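Local coordinates for uncharacterized protein (Bacteroides vulgatus, PDB 4ZGF) that is of unknown function but binds calcium and belongs to a calycin-clan family related to lipocalin-like proteins, at residues A[17-22]-A[26-31]. Sequence-based numbering, arbitrary orientation. Where two conformers were deposited one is given.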
ATOM      1  N   TYR A  17      -5.237  -3.707   5.275  1.00  6.33           N
ATOM      2  CA  TYR A  17      -6.202  -3.590   6.351  1.00  6.54           C
ATOM      3  C   TYR A  17      -7.586  -3.964   5.856  1.00  7.19           C
ATOM      4  O   TYR A  17      -7.995  -3.572   4.753  1.00  8.51           O
ATOM      5  CB  TYR A  17      -6.225  -2.151   6.897  1.00  6.56           C
ATOM      6  CG  TYR A  17      -4.959  -1.806   7.676  1.00  6.05           C
ATOM      7  CD1 TYR A  17      -3.752  -1.622   7.033  1.00  6.17           C
ATOM      8  CD2 TYR A  17      -4.979  -1.691   9.055  1.00  6.11           C
ATOM      9  CE1 TYR A  17      -2.594  -1.351   7.726  1.00  6.22           C
ATOM     10  CE2 TYR A  17      -3.831  -1.386   9.773  1.00  6.60           C
ATOM     11  CZ  TYR A  17      -2.641  -1.232   9.113  1.00  6.52           C
ATOM     12  OH  TYR A  17      -1.454  -0.969   9.760  1.00  7.62           O
ATOM     13  N   GLY A  18      -8.305  -4.720   6.663  1.00  7.44           N
ATOM     14  CA  GLY A  18      -9.677  -5.104   6.373  1.00  8.23           C
ATOM     15  C   GLY A  18     -10.624  -4.616   7.434  1.00  8.41           C
ATOM     16  O   GLY A  18     -10.250  -4.003   8.429  1.00  9.32           O
ATOM     17  N   LYS A  19     -11.915  -4.868   7.221  0.60  9.44           N
ATOM     18  CA  LYS A  19     -12.951  -4.426   8.172  0.60 10.99           C
ATOM     19  C   LYS A  19     -12.768  -2.944   8.451  0.60  8.92           C
ATOM     20  O   LYS A  19     -12.868  -2.498   9.608  0.60 11.59           O
ATOM     21  CB  LYS A  19     -12.916  -5.212   9.508  0.60 13.81           C
ATOM     22  CG  LYS A  19     -13.088  -6.713   9.367  0.60 17.34           C
ATOM     23  CD  LYS A  19     -13.055  -7.439  10.720  0.60 22.59           C
ATOM     24  CE  LYS A  19     -12.898  -8.955  10.571  0.60 30.25           C
ATOM     25  NZ  LYS A  19     -12.786  -9.668  11.884  0.60 34.90           N
ATOM     26  N   ALA A  20     -12.539  -2.147   7.414  1.00  7.94           N
ATOM     27  CA  ALA A  20     -12.152  -0.774   7.652  1.00  8.08           C
ATOM     28  C   ALA A  20     -13.294   0.083   8.136  1.00  7.81           C
ATOM     29  O   ALA A  20     -14.475  -0.136   7.773  1.00  8.75           O
ATOM     30  CB  ALA A  20     -11.575  -0.134   6.402  1.00  8.29           C
ATOM     31  N   ASN A  21     -12.932   1.078   8.924  1.00  7.71           N
ATOM     32  CA  ASN A  21     -13.791   2.249   9.213  1.00  7.79           C
ATOM     33  C   ASN A  21     -13.036   3.430   8.639  1.00  7.92           C
ATOM     34  O   ASN A  21     -12.229   4.081   9.308  1.00  8.71           O
ATOM     35  CB  ASN A  21     -14.042   2.402  10.700  1.00  8.56           C
ATOM     36  CG  ASN A  21     -15.043   3.482  11.034  1.00  9.87           C
ATOM     37  OD1 ASN A  21     -15.558   4.149  10.183  1.00 15.10           O
ATOM     38  ND2 ASN A  21     -15.373   3.616  12.282  1.00 11.52           N
ATOM     39  N   TRP A  22     -13.260   3.683   7.354  1.00  7.76           N
ATOM     40  CA  TRP A  22     -12.470   4.647   6.605  1.00  7.61           C
ATOM     41  C   TRP A  22     -12.535   6.045   7.196  1.00  7.82           C
ATOM     42  O   TRP A  22     -11.512   6.737   7.294  1.00  8.68           O
ATOM     43  CB  TRP A  22     -12.936   4.625   5.145  1.00  8.21           C
ATOM     44  CG  TRP A  22     -12.185   5.529   4.241  1.00  7.88           C
ATOM     45  CD1 TRP A  22     -12.682   6.606   3.575  1.00  8.56           C
ATOM     46  CD2 TRP A  22     -10.809   5.415   3.831  1.00  7.03           C
ATOM     47  NE1 TRP A  22     -11.721   7.161   2.770  1.00  8.86           N
ATOM     48  CE2 TRP A  22     -10.555   6.460   2.925  1.00  7.82           C
ATOM     49  CE3 TRP A  22      -9.766   4.554   4.158  1.00  6.89           C
ATOM     50  CZ2 TRP A  22      -9.295   6.658   2.344  1.00  7.42           C
ATOM     51  CZ3 TRP A  22      -8.516   4.760   3.587  1.00  7.17           C
ATOM     52  CH2 TRP A  22      -8.279   5.806   2.709  1.00  7.41           C
ATOM     53  N   ASN A  26      -9.212   3.515  10.492  1.00  9.48           N
ATOM     54  CA  ASN A  26      -8.981   2.337  11.296  1.00  9.54           C
ATOM     55  C   ASN A  26      -9.412   1.101  10.543  1.00  8.01           C
ATOM     56  O   ASN A  26     -10.215   1.143   9.592  1.00  8.69           O
ATOM     57  CB  ASN A  26      -9.699   2.467  12.631  1.00 13.31           C
ATOM     58  CG  ASN A  26      -9.030   1.672  13.780  1.00 17.40           C
ATOM     59  OD1 ASN A  26      -8.054   0.935  13.622  1.00 18.00           O
ATOM     60  ND2 ASN A  26      -9.502   1.942  14.968  1.00 21.53           N
ATOM     61  N   GLY A  27      -8.879  -0.027  10.965  1.00  8.56           N
ATOM     62  CA  GLY A  27      -9.106  -1.308  10.339  1.00  8.04           C
ATOM     63  C   GLY A  27      -8.230  -2.369  10.963  1.00  7.80           C
ATOM     64  O   GLY A  27      -7.461  -2.082  11.909  1.00 10.04           O
ATOM     65  N   GLU A  28      -8.338  -3.590  10.448  0.60  8.02           N
ATOM     66  CA  GLU A  28      -7.635  -4.729  11.016  0.60  8.50           C
ATOM     67  C   GLU A  28      -6.425  -5.063  10.152  0.60  7.19           C
ATOM     68  O   GLU A  28      -6.605  -5.365   8.969  0.60  7.79           O
ATOM     69  CB  GLU A  28      -8.560  -5.946  11.115  0.60 11.82           C
ATOM     70  CG  GLU A  28      -7.905  -7.161  11.796  0.60 15.36           C
ATOM     71  CD  GLU A  28      -8.741  -8.437  11.853  0.60 24.04           C
ATOM     72  OE1 GLU A  28      -9.977  -8.407  11.617  0.60 32.00           O
ATOM     73  OE2 GLU A  28      -8.143  -9.499  12.170  0.60 28.82           O
ATOM     74  N   PRO A  29      -5.211  -5.022  10.697  1.00  7.45           N
ATOM     75  CA  PRO A  29      -4.006  -5.274   9.878  1.00  7.30           C
ATOM     76  C   PRO A  29      -3.870  -6.760   9.590  1.00  7.26           C
ATOM     77  O   PRO A  29      -3.664  -7.564  10.489  1.00  8.58           O
ATOM     78  CB  PRO A  29      -2.868  -4.758  10.770  1.00  7.87           C
ATOM     79  CG  PRO A  29      -3.384  -4.965  12.174  1.00  8.27           C
ATOM     80  CD  PRO A  29      -4.864  -4.696  12.100  1.00  8.53           C
ATOM     81  N   LYS A  30      -3.959  -7.142   8.307  1.00  6.36           N
ATOM     82  CA  LYS A  30      -4.077  -8.528   7.895  1.00  6.58           C
ATOM     83  C   LYS A  30      -2.873  -9.375   8.308  1.00  6.23           C
ATOM     84  O   LYS A  30      -3.053 -10.438   8.922  1.00  6.89           O
ATOM     85  CB  LYS A  30      -4.238  -8.561   6.364  1.00  7.16           C
ATOM     86  CG  LYS A  30      -4.292  -9.959   5.801  1.00  7.86           C
ATOM     87  CD  LYS A  30      -4.531  -9.969   4.289  1.00  8.88           C
ATOM     88  CE  LYS A  30      -4.485 -11.372   3.731  1.00 10.33           C
ATOM     89  NZ  LYS A  30      -4.783 -11.359   2.271  1.00 12.07           N
ATOM     90  N   TYR A  31      -1.672  -8.968   7.907  1.00  5.81           N
ATOM     91  CA  TYR A  31      -0.517  -9.847   8.124  1.00  6.02           C
ATOM     92  C   TYR A  31       0.019  -9.751   9.544  1.00  5.81           C
ATOM     93  O   TYR A  31       0.500 -10.753  10.072  1.00  6.04           O
ATOM     94  CB  TYR A  31       0.530  -9.616   7.029  1.00  6.37           C
ATOM     95  CG  TYR A  31       0.016 -10.120   5.692  1.00  6.27           C
ATOM     96  CD1 TYR A  31      -0.125 -11.479   5.492  1.00  7.42           C
ATOM     97  CD2 TYR A  31      -0.372  -9.259   4.675  1.00  6.84           C
ATOM     98  CE1 TYR A  31      -0.607 -11.988   4.296  1.00  8.24           C
ATOM     99  CE2 TYR A  31      -0.858  -9.747   3.464  1.00  7.59           C
ATOM    100  CZ  TYR A  31      -0.972 -11.114   3.278  1.00  8.25           C
ATOM    101  OH  TYR A  31      -1.473 -11.662   2.112  1.00 10.43           O
TER
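A beta hairpin with a bulge in its first strand brings G18 against E28 and N21 against N26. Both are antiparallel hydrogen-bonded pairs. G18 N donates to E28 O at 2.9 Å, and E28 N returns a bond to G18 O at 2.8 Å. Nearer the turn, N21 N reaches N26 O at 2.8 Å, from above the carbonyl plane. The return bond from N26 N to N21 O is longer, at 3.3 Å. Between the two pairs the register shifts by one residue. K19 and A20 together face G27 there, and K19 takes up left-handed helical backbone angles (52°/45°) at the corner. A CB on G27 would come tight against G18 O and Y17 CB. On the face that carries E28, its extended side chain runs alongside that of K19. In the conformers given, K19 NZ forms a salt bridge with E28 OE1 at 3.1 Å, its hydrogen bond weak. Both side chains have a second conformer, so the link may not be constant. On the other face, Y17 lies against P29. Its CG stands anti to the carbonyl carbon (chi1 -71°), which brings the ring beside the proline. P29 CA sits over one ring face, off-centre, in a CH-pi contact, while P29 CB touches Y17 CE2 at 3.6 Å. The Y17 ring also stacks with Y132 of strand 132-136. An alanine here would probably leave P29 without its CH-pi partner and Y132 without its stacking partner. P29 is the N-cap residue of helix 30-35. The whole is a bulged antiparallel beta hairpin in a curled sheet, consistent with a calycin-clan, lipocalin-like family.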